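Local coordinates for hemolysin activator protein CdiB (Acinetobacter baumannii ACICU, PDB 6WIL) that probably secretes a partner CdiA toxin across the outer membrane, as a two-partner (TpsB, Omp85-superfamily) transporter in contact-dependent growth inhibition, at residues A[9-14]-A[310-315]; A[15-20]-A[268-273]; A[222-227]-A[458-463]; A[470-475]-A[514-519]. All blocks are in the same frame, centred on the assembly; numbering follows the deposited sequence.

Contact 1. Residues A[9-14]-A[310-315]; sequences PSQVLQ and GNSQQA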
loop_
_atom_site.group_PDB
_atom_site.type_symbol
_atom_site.label_atom_id
_atom_site.label_comp_id
_atom_site.label_asym_id
_atom_site.label_seq_id
_atom_site.Cartn_x
_atom_site.Cartn_y
_atom_site.Cartn_z
ATOM N N PRO A 9 -16.999 -10.105 20.805
ATOM C CA PRO A 9 -17.014 -8.663 20.491
ATOM C C PRO A 9 -15.660 -7.989 20.647
ATOM O O PRO A 9 -15.231 -7.252 19.751
ATOM C CB PRO A 9 -18.051 -8.110 21.478
ATOM C CG PRO A 9 -18.972 -9.239 21.708
ATOM C CD PRO A 9 -18.106 -10.463 21.715
ATOM N N SER A 10 -14.968 -8.224 21.766
ATOM C CA SER A 10 -13.682 -7.567 21.993
ATOM C C SER A 10 -12.621 -8.024 20.997
ATOM O O SER A 10 -11.738 -7.238 20.637
ATOM C CB SER A 10 -13.204 -7.816 23.425
ATOM O OG SER A 10 -13.668 -6.809 24.308
ATOM N N GLN A 11 -12.684 -9.279 20.547
ATOM C CA GLN A 11 -11.694 -9.780 19.599
ATOM C C GLN A 11 -11.945 -9.273 18.183
ATOM O O GLN A 11 -10.989 -9.069 17.427
ATOM C CB GLN A 11 -11.671 -11.311 19.613
ATOM C CG GLN A 11 -10.437 -11.925 20.279
ATOM C CD GLN A 11 -9.196 -11.888 19.394
ATOM O OE1 GLN A 11 -9.176 -11.233 18.352
ATOM N NE2 GLN A 11 -8.156 -12.604 19.807
ATOM N N VAL A 12 -13.210 -9.071 17.808
ATOM C CA VAL A 12 -13.517 -8.476 16.508
ATOM C C VAL A 12 -12.981 -7.052 16.443
ATOM O O VAL A 12 -12.331 -6.655 15.467
ATOM C CB VAL A 12 -15.034 -8.522 16.243
ATOM C CG1 VAL A 12 -15.422 -7.510 15.175
ATOM C CG2 VAL A 12 -15.456 -9.921 15.826
ATOM N N LEU A 13 -13.247 -6.262 17.487
ATOM C CA LEU A 13 -12.760 -4.888 17.527
ATOM C C LEU A 13 -11.238 -4.838 17.535
ATOM O O LEU A 13 -10.645 -3.906 16.979
ATOM C CB LEU A 13 -13.325 -4.172 18.754
ATOM C CG LEU A 13 -13.046 -2.672 18.862
ATOM C CD1 LEU A 13 -14.032 -1.867 18.021
ATOM C CD2 LEU A 13 -13.064 -2.221 20.315
ATOM N N GLN A 14 -10.592 -5.826 18.157
ATOM C CA GLN A 14 -9.134 -5.887 18.142
ATOM C C GLN A 14 -8.608 -6.177 16.740
ATOM O O GLN A 14 -7.620 -5.573 16.307
ATOM C CB GLN A 14 -8.646 -6.941 19.138
ATOM C CG GLN A 14 -7.216 -7.423 18.924
ATOM C CD GLN A 14 -6.167 -6.402 19.331
ATOM O OE1 GLN A 14 -6.486 -5.335 19.858
ATOM N NE2 GLN A 14 -4.902 -6.731 19.091
ATOM N N GLY A 310 -8.852 -14.256 28.819
ATOM C CA GLY A 310 -8.144 -15.121 27.891
ATOM C C GLY A 310 -7.087 -14.353 27.130
ATOM O O GLY A 310 -7.049 -13.120 27.138
ATOM N N ASN A 311 -6.224 -15.113 26.464
ATOM C CA ASN A 311 -5.106 -14.564 25.717
ATOM C C ASN A 311 -5.150 -15.055 24.276
ATOM O O ASN A 311 -5.780 -16.066 23.959
ATOM C CB ASN A 311 -3.771 -14.947 26.370
ATOM C CG ASN A 311 -3.671 -16.432 26.655
ATOM O OD1 ASN A 311 -4.021 -16.889 27.744
ATOM N ND2 ASN A 311 -3.197 -17.195 25.675
ATOM N N SER A 312 -4.468 -14.319 23.400
ATOM C CA SER A 312 -4.420 -14.658 21.985
ATOM C C SER A 312 -3.104 -14.162 21.406
ATOM O O SER A 312 -2.697 -13.027 21.670
ATOM C CB SER A 312 -5.603 -14.044 21.230
ATOM O OG SER A 312 -5.910 -14.787 20.065
ATOM N N GLN A 313 -2.439 -15.017 20.632
ATOM C CA GLN A 313 -1.178 -14.677 19.989
ATOM C C GLN A 313 -1.301 -14.920 18.493
ATOM O O GLN A 313 -2.002 -15.835 18.055
ATOM C CB GLN A 313 -0.001 -15.497 20.553
ATOM C CG GLN A 313 0.208 -15.370 22.056
ATOM C CD GLN A 313 -0.770 -16.210 22.861
ATOM O OE1 GLN A 313 -1.659 -15.679 23.524
ATOM N NE2 GLN A 313 -0.607 -17.528 22.807
ATOM N N GLN A 314 -0.609 -14.096 17.709
ATOM C CA GLN A 314 -0.619 -14.232 16.258
ATOM C C GLN A 314 0.742 -13.844 15.705
ATOM O O GLN A 314 1.252 -12.764 16.012
ATOM C CB GLN A 314 -1.715 -13.367 15.628
ATOM C CG GLN A 314 -1.960 -13.643 14.153
ATOM C CD GLN A 314 -3.247 -13.010 13.656
ATOM O OE1 GLN A 314 -3.991 -12.405 14.430
ATOM N NE2 GLN A 314 -3.516 -13.145 12.361
ATOM N N ALA A 315 1.324 -14.727 14.898
ATOM C CA ALA A 315 2.615 -14.498 14.267
ATOM C C ALA A 315 2.455 -14.553 12.755
ATOM O O ALA A 315 1.770 -15.437 12.229
ATOM C CB ALA A 315 3.648 -15.534 14.725
#
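Gln11 reaches from the N-terminal helix toward the barrel wall and ends on Ser312, and that pair makes up the whole contact. Gln11 NE2 stands 3.1 Å from Ser312 OG and 3.3 Å from Ser312 CB. The amide is probably modelled turned over, so the distance fixes how near the two groups are but not which amide atom faces the hydroxyl. The glutamine chain bends at its second torsion (chi2 -77°), which brings the amide across a wide gap: the nearest CA atoms, those of Gln11 and Ser312, are 9.1 Å apart. Ser312 is buried, and its OG has a weak hydrogen bond to Glu341 O on the next strand.

On the outer face of the strand Asn311 and Gln313, both partly exposed, point away from the helix and hold each other instead. Asn311 ND2 donates to Gln313 OE1 at 3.0 Å, with an N-H...O angle of 155°; the donor lies in the carbonyl plane of Gln313, on a lone pair of OE1, and Asn311 OD1 is taken by Gln343 NE2. This is the alternation expected of a barrel strand, with one residue turned to the pore and the next to the outside. With only 63 Å² buried in all, the helix touches this strand lightly.

The firmer hold on the helix comes from beside it, where Gln14 bonds to Ser270 and Asn289, and Ser10, Gln11 and Gln14 all touch Tyr291 of strand 282-295. Strand 308-326 itself is hydrogen-bonded between strands 282-295 and 329-346.

Contact 2. Residues A[15-20]-A[268-273]; sequences DQRLKE and NRSYFI
This is a mixed polar and apolar contact inside the barrel, between the N-terminal helix in the pore and the inner face of strand 266-279. Leu18 and Phe272 supply the apolar half: Leu18 CD2 lies 3.6 Å from Phe272 CD1 and 3.9 Å from Phe272 CE1, its methyl coming in obliquely against the CD1-CE1 bond. Phe272 has CG anti to its backbone N (chi1 177°), which carries the ring inward to the helix, where Leu21, Asn22 and Leu25 also pack on it. A helix threaded through a 16-stranded barrel is the plug arrangement known from FhaC, and here it meets the wall through inward-pointing residues two apart, Ser270 and Phe272. At Ser270 the chemistry turns polar. Arg17, bent at its third torsion (chi3 80°), brings NH2 to 3.3 Å from Ser270 OG, which sits at the guanidinium edge near its plane. A water bridges the same two side chains, standing 3.0 Å from Ser270 OG and accepting from Arg17 NH2 at 2.5 Å, short enough to leave its exact place in doubt. The firm partners of Ser270 OG are Gln14 NE2 and Asn289 ND2, both hydrogen-bonded to it.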
loop_
_atom_site.group_PDB
_atom_site.type_symbol
_atom_site.label_atom_id
_atom_site.label_comp_id
_atom_site.label_asym_id
_atom_site.label_seq_id
_atom_site.Cartn_x
_atom_site.Cartn_y
_atom_site.Cartn_z
ATOM N N ASP A 15 -9.261 -7.087 16.011
ATOM C CA ASP A 15 -8.821 -7.401 14.653
ATOM C C ASP A 15 -8.980 -6.201 13.727
ATOM O O ASP A 15 -8.090 -5.918 12.916
ATOM C CB ASP A 15 -9.593 -8.602 14.108
ATOM C CG ASP A 15 -9.163 -9.912 14.740
ATOM O OD1 ASP A 15 -8.364 -9.880 15.701
ATOM O OD2 ASP A 15 -9.618 -10.978 14.271
ATOM N N GLN A 16 -10.109 -5.493 13.823
ATOM C CA GLN A 16 -10.297 -4.288 13.020
ATOM C C GLN A 16 -9.244 -3.238 13.354
ATOM O O GLN A 16 -8.672 -2.610 12.454
ATOM C CB GLN A 16 -11.702 -3.723 13.230
ATOM C CG GLN A 16 -12.834 -4.637 12.776
ATOM C CD GLN A 16 -14.199 -3.972 12.879
ATOM O OE1 GLN A 16 -14.413 -3.093 13.715
ATOM N NE2 GLN A 16 -15.124 -4.385 12.020
ATOM N N ARG A 17 -8.975 -3.036 14.646
ATOM C CA ARG A 17 -7.934 -2.094 15.048
ATOM C C ARG A 17 -6.565 -2.550 14.559
ATOM O O ARG A 17 -5.739 -1.727 14.147
ATOM C CB ARG A 17 -7.933 -1.932 16.568
ATOM C CG ARG A 17 -7.007 -0.830 17.068
ATOM C CD ARG A 17 -6.714 -0.968 18.552
ATOM N NE ARG A 17 -5.679 -1.966 18.816
ATOM C CZ ARG A 17 -4.374 -1.717 18.767
ATOM N NH1 ARG A 17 -3.940 -0.501 18.460
ATOM N NH2 ARG A 17 -3.502 -2.684 19.020
ATOM N N LEU A 18 -6.307 -3.861 14.602
ATOM C CA LEU A 18 -5.039 -4.386 14.102
ATOM C C LEU A 18 -4.880 -4.119 12.612
ATOM O O LEU A 18 -3.799 -3.727 12.154
ATOM C CB LEU A 18 -4.939 -5.885 14.380
ATOM C CG LEU A 18 -4.043 -6.329 15.534
ATOM C CD1 LEU A 18 -3.834 -7.833 15.482
ATOM C CD2 LEU A 18 -2.710 -5.594 15.488
ATOM N N LYS A 19 -5.943 -4.335 11.835
ATOM C CA LYS A 19 -5.860 -4.089 10.401
ATOM C C LYS A 19 -5.653 -2.609 10.108
ATOM O O LYS A 19 -4.872 -2.252 9.218
ATOM C CB LYS A 19 -7.113 -4.615 9.698
ATOM C CG LYS A 19 -7.101 -6.123 9.466
ATOM C CD LYS A 19 -7.282 -6.439 7.987
ATOM C CE LYS A 19 -7.052 -7.906 7.661
ATOM N NZ LYS A 19 -8.138 -8.794 8.163
ATOM N N GLU A 20 -6.333 -1.732 10.852
ATOM C CA GLU A 20 -6.135 -0.300 10.660
ATOM C C GLU A 20 -4.706 0.106 11.004
ATOM O O GLU A 20 -4.107 0.940 10.314
ATOM C CB GLU A 20 -7.143 0.484 11.499
ATOM C CG GLU A 20 -7.189 1.972 11.191
ATOM C CD GLU A 20 -8.528 2.596 11.545
ATOM O OE1 GLU A 20 -8.609 3.309 12.569
ATOM O OE2 GLU A 20 -9.505 2.361 10.801
ATOM N N ASN A 268 -8.888 -4.552 28.094
ATOM C CA ASN A 268 -8.075 -5.176 27.057
ATOM C C ASN A 268 -6.692 -4.547 27.005
ATOM O O ASN A 268 -6.548 -3.326 27.118
ATOM C CB ASN A 268 -8.734 -5.053 25.678
ATOM C CG ASN A 268 -10.229 -5.274 25.724
ATOM O OD1 ASN A 268 -10.704 -6.410 25.773
ATOM N ND2 ASN A 268 -10.986 -4.183 25.706
ATOM N N ARG A 269 -5.681 -5.391 26.822
ATOM C CA ARG A 269 -4.313 -4.957 26.591
ATOM C C ARG A 269 -3.790 -5.652 25.340
ATOM O O ARG A 269 -4.169 -6.788 25.044
ATOM C CB ARG A 269 -3.411 -5.258 27.805
ATOM C CG ARG A 269 -3.938 -4.710 29.138
ATOM C CD ARG A 269 -2.905 -4.854 30.259
ATOM N NE ARG A 269 -2.989 -3.770 31.240
ATOM C CZ ARG A 269 -3.376 -3.920 32.504
ATOM N NH1 ARG A 269 -3.416 -2.870 33.314
ATOM N NH2 ARG A 269 -3.709 -5.119 32.963
ATOM N N SER A 270 -2.922 -4.962 24.599
ATOM C CA SER A 270 -2.467 -5.464 23.307
ATOM C C SER A 270 -1.035 -5.025 23.034
ATOM O O SER A 270 -0.715 -3.839 23.150
ATOM C CB SER A 270 -3.390 -4.978 22.181
ATOM O OG SER A 270 -2.877 -5.329 20.909
ATOM N N TYR A 271 -0.189 -5.983 22.657
ATOM C CA TYR A 271 1.199 -5.741 22.281
ATOM C C TYR A 271 1.386 -6.129 20.820
ATOM O O TYR A 271 0.960 -7.212 20.406
ATOM C CB TYR A 271 2.153 -6.541 23.179
ATOM C CG TYR A 271 3.627 -6.422 22.837
ATOM C CD1 TYR A 271 4.185 -7.154 21.792
ATOM C CD2 TYR A 271 4.467 -5.599 23.577
ATOM C CE1 TYR A 271 5.528 -7.051 21.481
ATOM C CE2 TYR A 271 5.816 -5.495 23.275
ATOM C CZ TYR A 271 6.339 -6.222 22.227
ATOM O OH TYR A 271 7.676 -6.121 21.924
ATOM N N PHE A 272 2.039 -5.258 20.048
ATOM C CA PHE A 272 2.230 -5.464 18.615
ATOM C C PHE A 272 3.636 -5.046 18.213
ATOM O O PHE A 272 4.085 -3.949 18.557
ATOM C CB PHE A 272 1.198 -4.671 17.805
ATOM C CG PHE A 272 1.382 -4.767 16.315
ATOM C CD1 PHE A 272 0.860 -5.837 15.606
ATOM C CD2 PHE A 272 2.064 -3.778 15.620
ATOM C CE1 PHE A 272 1.021 -5.924 14.234
ATOM C CE2 PHE A 272 2.227 -3.861 14.249
ATOM C CZ PHE A 272 1.704 -4.935 13.554
ATOM N N ILE A 273 4.321 -5.914 17.473
ATOM C CA ILE A 273 5.662 -5.639 16.973
ATOM C C ILE A 273 5.701 -5.961 15.487
ATOM O O ILE A 273 5.186 -6.997 15.053
ATOM C CB ILE A 273 6.733 -6.444 17.739
ATOM C CG1 ILE A 273 8.077 -6.390 17.008
ATOM C CG2 ILE A 273 6.285 -7.877 17.936
ATOM C CD1 ILE A 273 9.196 -7.086 17.743
HETATM O O HOH W 1 -1.213 -3.032 19.921
#

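Contact 3. Residues A[222-227]-A[458-463]; sequences SVDDSG and GGRYSV
Asp224 and Ser226, inward-facing residues of barrel strand 217-228, meet the guanidinium of Arg460, which comes from the loop folded into the pore. Along the strand, Ser222 comes first, its OG hydrogen-bonded to Asn557 ND2 of the last strand. Asp224 is next to face inward, its CG anti to the backbone N (chi1 -168°). It forms a salt bridge with Arg460, but the modelled OD2 to NH2 distance of 2.4 Å is too short to trust; Asp224 OD2 also has a hydrogen bond to Ser555 OG. Past outward-turned Asp225, Ser226 OG donates to Asp224 OD1 at 2.7 Å, on the syn lone pair, a bond that would limit the rotation of the carboxylate. At the guanidinium edge, Ser226 OG accepts a weak hydrogen bond from Arg460 NH1 at 2.6 Å, bent to 119°. The arginine chain starts out over its neighbour, with Arg460 CG 3.4 Å above the Tyr461 ring plane, over the ring centre. The loop leads into the VRGF sequence beginning at Val463, the signature of loop 6 in this family. Strand 217-228 lies between strands 232-243 and 550-559, where first and last barrel strands close the sheet, while Tyr461 rests against helix 8-27.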
loop_
_atom_site.group_PDB
_atom_site.type_symbol
_atom_site.label_atom_id
_atom_site.label_comp_id
_atom_site.label_asym_id
_atom_site.label_seq_id
_atom_site.Cartn_x
_atom_site.Cartn_y
_atom_site.Cartn_z
ATOM N N SER A 222 -1.431 8.076 22.122
ATOM C CA SER A 222 -2.802 8.384 21.747
ATOM C C SER A 222 -3.749 8.051 22.887
ATOM O O SER A 222 -3.544 7.086 23.629
ATOM C CB SER A 222 -3.245 7.612 20.493
ATOM O OG SER A 222 -2.702 8.180 19.318
ATOM N N VAL A 223 -4.797 8.860 23.006
ATOM C CA VAL A 223 -5.939 8.564 23.859
ATOM C C VAL A 223 -7.200 8.776 23.035
ATOM O O VAL A 223 -7.315 9.772 22.312
ATOM C CB VAL A 223 -5.957 9.435 25.130
ATOM C CG1 VAL A 223 -4.880 8.977 26.096
ATOM C CG2 VAL A 223 -5.761 10.901 24.775
ATOM N N ASP A 224 -8.134 7.835 23.125
ATOM C CA ASP A 224 -9.390 7.932 22.398
ATOM C C ASP A 224 -10.550 7.656 23.341
ATOM O O ASP A 224 -10.512 6.709 24.132
ATOM C CB ASP A 224 -9.432 6.960 21.211
ATOM C CG ASP A 224 -10.591 7.240 20.270
ATOM O OD1 ASP A 224 -11.757 7.167 20.712
ATOM O OD2 ASP A 224 -10.336 7.549 19.088
ATOM N N ASP A 225 -11.582 8.492 23.245
ATOM C CA ASP A 225 -12.800 8.359 24.041
ATOM C C ASP A 225 -13.985 8.382 23.079
ATOM O O ASP A 225 -14.438 9.452 22.660
ATOM C CB ASP A 225 -12.889 9.469 25.088
ATOM C CG ASP A 225 -14.301 9.685 25.606
ATOM O OD1 ASP A 225 -15.012 8.692 25.866
ATOM O OD2 ASP A 225 -14.695 10.859 25.767
ATOM N N SER A 226 -14.475 7.199 22.720
ATOM C CA SER A 226 -15.628 7.057 21.845
ATOM C C SER A 226 -16.755 6.356 22.588
ATOM O O SER A 226 -16.516 5.566 23.506
ATOM C CB SER A 226 -15.278 6.265 20.578
ATOM O OG SER A 226 -14.327 6.955 19.786
ATOM N N GLY A 227 -17.984 6.654 22.184
ATOM C CA GLY A 227 -19.136 5.982 22.748
ATOM C C GLY A 227 -20.408 6.739 22.427
ATOM O O GLY A 227 -20.404 7.691 21.645
ATOM N N GLY A 458 -20.701 -1.903 11.763
ATOM C CA GLY A 458 -21.232 -1.061 12.845
ATOM C C GLY A 458 -20.164 -0.766 13.874
ATOM O O GLY A 458 -19.848 -1.649 14.630
ATOM N N GLY A 459 -19.627 0.446 13.874
ATOM C CA GLY A 459 -18.534 0.853 14.769
ATOM C C GLY A 459 -17.560 1.765 14.044
ATOM O O GLY A 459 -17.731 1.978 12.886
ATOM N N ARG A 460 -16.508 2.211 14.710
ATOM C CA ARG A 460 -15.588 3.187 14.132
ATOM C C ARG A 460 -14.771 2.636 12.968
ATOM O O ARG A 460 -14.208 3.420 12.200
ATOM C CB ARG A 460 -14.644 3.711 15.215
ATOM C CG ARG A 460 -13.461 2.797 15.511
ATOM C CD ARG A 460 -12.833 3.075 16.877
ATOM N NE ARG A 460 -11.839 4.147 16.855
ATOM C CZ ARG A 460 -12.066 5.388 17.272
ATOM N NH1 ARG A 460 -13.259 5.721 17.746
ATOM N NH2 ARG A 460 -11.100 6.297 17.217
ATOM N N TYR A 461 -14.673 1.319 12.822
ATOM C CA TYR A 461 -13.822 0.737 11.794
ATOM C C TYR A 461 -14.600 0.214 10.604
ATOM O O TYR A 461 -14.001 -0.078 9.564
ATOM C CB TYR A 461 -12.987 -0.410 12.372
ATOM C CG TYR A 461 -12.122 -0.023 13.540
ATOM C CD1 TYR A 461 -11.005 0.788 13.366
ATOM C CD2 TYR A 461 -12.399 -0.493 14.818
ATOM C CE1 TYR A 461 -10.199 1.133 14.439
ATOM C CE2 TYR A 461 -11.596 -0.154 15.896
ATOM C CZ TYR A 461 -10.499 0.660 15.704
ATOM O OH TYR A 461 -9.698 1.001 16.776
ATOM N N SER A 462 -15.897 0.071 10.734
ATOM C CA SER A 462 -16.669 -0.519 9.654
ATOM C C SER A 462 -17.761 0.388 9.132
ATOM O O SER A 462 -17.748 0.711 7.952
ATOM C CB SER A 462 -17.281 -1.867 10.114
ATOM O OG SER A 462 -17.781 -1.813 11.423
ATOM N N VAL A 463 -18.697 0.816 9.988
ATOM C CA VAL A 463 -19.676 1.835 9.612
ATOM C C VAL A 463 -19.751 2.923 10.678
ATOM O O VAL A 463 -20.301 2.698 11.761
ATOM C CB VAL A 463 -21.067 1.218 9.383
ATOM C CG1 VAL A 463 -22.030 2.275 8.870
ATOM C CG2 VAL A 463 -20.965 0.033 8.439
#

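Contact 4. Residues A[470-475]-A[514-519]; sequences LMLSGD and RYLLGS
Leu472 sets its CD1 methyl against the branch point of Leu516, the two side chains reaching toward each other tip to tip. Leu472 CD1 is 3.5 Å from Leu516 CG, and both Leu516 methyls, CD1 and CD2, are equally far from it at 3.9 Å. Leu472 CD1 also rests against the strand backbone, 3.8 Å from Tyr515 O and 4.4 Å from Arg514 C. Both leucines have CG anti to the carbonyl carbon (chi1 -49° in Leu472, -76° in Leu516), and both of their CB atoms point across the gap. The side chains that meet are both apolar, though the methyl also lies on a backbone carbonyl.

Strand 472-474 is not part of the barrel wall. It pairs antiparallel with strand 455-457 in a small two-stranded sheet within the long loop between barrel strands 432-444 and 476-487, the loop 6 that folds back into the pore in this family. Leu472 thus packs an element of that loop on the inner side of strand 515-526, close to where the strand begins. Ile457 of the partner strand touches both leucines, Leu472 also touches Val504 of the neighbouring wall strand, and Phe466 of the loop reaches Leu516.

Tyr515 and Arg514 turn their side chains away from the loop. Tyr515 OH bonds to Gln501 OE1 and its ring meets that of Trp503, the planes about 55° apart. The side chain of Arg514 lies about 7 Å from a bound detergent molecule, C8E, consistent with an outward, membrane-side position.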
loop_
_atom_site.group_PDB
_atom_site.type_symbol
_atom_site.label_atom_id
_atom_site.label_comp_id
_atom_site.label_asym_id
_atom_site.label_seq_id
_atom_site.Cartn_x
_atom_site.Cartn_y
_atom_site.Cartn_z
ATOM N N LEU A 470 -23.625 -3.487 19.268
ATOM C CA LEU A 470 -24.257 -4.553 18.515
ATOM C C LEU A 470 -23.821 -4.398 17.076
ATOM O O LEU A 470 -23.930 -3.305 16.513
ATOM C CB LEU A 470 -25.791 -4.516 18.612
ATOM C CG LEU A 470 -26.391 -4.679 20.006
ATOM C CD1 LEU A 470 -27.871 -4.370 19.981
ATOM C CD2 LEU A 470 -26.144 -6.073 20.581
HETATM N N MSE A 471 -23.291 -5.473 16.502
HETATM C CA MSE A 471 -22.837 -5.436 15.116
HETATM C C MSE A 471 -23.569 -6.478 14.281
HETATM O O MSE A 471 -23.903 -7.552 14.775
HETATM C CB MSE A 471 -21.328 -5.663 15.033
HETATM C CG MSE A 471 -20.521 -4.589 15.741
HETATM SE SE MSE A 471 -18.600 -4.981 15.752
HETATM C CE MSE A 471 -18.113 -4.237 14.003
ATOM N N LEU A 472 -23.857 -6.132 13.031
ATOM C CA LEU A 472 -24.345 -7.102 12.065
ATOM C C LEU A 472 -23.160 -7.878 11.505
ATOM O O LEU A 472 -22.043 -7.368 11.442
ATOM C CB LEU A 472 -25.113 -6.407 10.938
ATOM C CG LEU A 472 -26.176 -5.400 11.389
ATOM C CD1 LEU A 472 -26.754 -4.672 10.197
ATOM C CD2 LEU A 472 -27.289 -6.076 12.190
ATOM N N SER A 473 -23.403 -9.130 11.114
ATOM C CA SER A 473 -22.330 -9.998 10.642
ATOM C C SER A 473 -22.884 -10.994 9.638
ATOM O O SER A 473 -24.045 -11.401 9.724
ATOM C CB SER A 473 -21.631 -10.724 11.794
ATOM O OG SER A 473 -22.300 -11.934 12.130
ATOM N N GLY A 474 -22.041 -11.346 8.667
ATOM C CA GLY A 474 -22.327 -12.426 7.744
ATOM C C GLY A 474 -21.023 -13.033 7.282
ATOM O O GLY A 474 -19.948 -12.476 7.511
ATOM N N ASP A 475 -21.130 -14.209 6.658
ATOM C CA ASP A 475 -19.962 -14.828 6.038
ATOM C C ASP A 475 -19.427 -13.974 4.893
ATOM O O ASP A 475 -18.211 -13.890 4.678
ATOM C CB ASP A 475 -20.318 -16.230 5.548
ATOM C CG ASP A 475 -20.104 -17.284 6.607
ATOM O OD1 ASP A 475 -19.906 -16.919 7.786
ATOM O OD2 ASP A 475 -20.101 -18.479 6.253
ATOM N N ARG A 514 -29.507 -6.630 7.243
ATOM C CA ARG A 514 -28.334 -6.765 6.398
ATOM C C ARG A 514 -27.720 -5.432 5.991
ATOM O O ARG A 514 -26.788 -5.419 5.179
ATOM C CB ARG A 514 -28.696 -7.566 5.143
ATOM C CG ARG A 514 -29.631 -8.742 5.398
ATOM C CD ARG A 514 -29.926 -9.496 4.108
ATOM N NE ARG A 514 -30.546 -8.638 3.101
ATOM C CZ ARG A 514 -30.978 -9.061 1.917
ATOM N NH1 ARG A 514 -31.526 -8.204 1.066
ATOM N NH2 ARG A 514 -30.863 -10.339 1.583
ATOM N N TYR A 515 -28.205 -4.313 6.524
ATOM C CA TYR A 515 -27.793 -3.011 6.024
ATOM C C TYR A 515 -27.642 -2.009 7.159
ATOM O O TYR A 515 -28.456 -1.972 8.085
ATOM C CB TYR A 515 -28.792 -2.475 4.996
ATOM C CG TYR A 515 -28.361 -1.178 4.360
ATOM C CD1 TYR A 515 -27.429 -1.168 3.335
ATOM C CD2 TYR A 515 -28.885 0.038 4.783
ATOM C CE1 TYR A 515 -27.028 0.012 2.742
ATOM C CE2 TYR A 515 -28.486 1.228 4.195
ATOM C CZ TYR A 515 -27.556 1.207 3.174
ATOM O OH TYR A 515 -27.149 2.380 2.578
ATOM N N LEU A 516 -26.595 -1.190 7.067
ATOM C CA LEU A 516 -26.350 -0.102 8.000
ATOM C C LEU A 516 -25.997 1.155 7.221
ATOM O O LEU A 516 -25.295 1.093 6.208
ATOM C CB LEU A 516 -25.218 -0.434 8.980
ATOM C CG LEU A 516 -25.537 -1.405 10.117
ATOM C CD1 LEU A 516 -24.300 -1.686 10.953
ATOM C CD2 LEU A 516 -26.665 -0.873 10.985
ATOM N N LEU A 517 -26.493 2.294 7.698
ATOM C CA LEU A 517 -26.166 3.594 7.124
ATOM C C LEU A 517 -25.940 4.568 8.266
ATOM O O LEU A 517 -26.866 4.856 9.032
ATOM C CB LEU A 517 -27.280 4.098 6.200
ATOM C CG LEU A 517 -27.101 5.525 5.669
ATOM C CD1 LEU A 517 -26.048 5.582 4.579
ATOM C CD2 LEU A 517 -28.419 6.105 5.179
ATOM N N GLY A 518 -24.712 5.062 8.387
ATOM C CA GLY A 518 -24.383 6.036 9.408
ATOM C C GLY A 518 -23.776 7.289 8.817
ATOM O O GLY A 518 -23.320 7.282 7.668
ATOM N N SER A 519 -23.770 8.376 9.583
ATOM C CA SER A 519 -23.185 9.626 9.126
ATOM C C SER A 519 -22.403 10.257 10.267
ATOM O O SER A 519 -22.743 10.092 11.440
ATOM C CB SER A 519 -24.251 10.599 8.609
ATOM O OG SER A 519 -23.651 11.678 7.912
#

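Contacts 1 and 2 belong to one element, helix 8-27, which meets the wall at strands 266-279 and 308-326, with strand 282-295 between them; their centres are 8 Å apart. Contacts 3 and 4 instead tie the inward-folded loop to the wall, and their centres lie 15 Å apart. Contact 2 is the buried one and mixes apolar packing with a bridging water; the other three are only partly buried. Contact 1 is a single polar approach, contact 3 is charged, and contact 4 joins two leucines. Plug and loop also meet directly: Tyr461 of contact 3 packs on Leu13, Gln16, Arg17 and Glu20, and Met471 of contact 4, a selenomethionine, touches Val12 and Gln16.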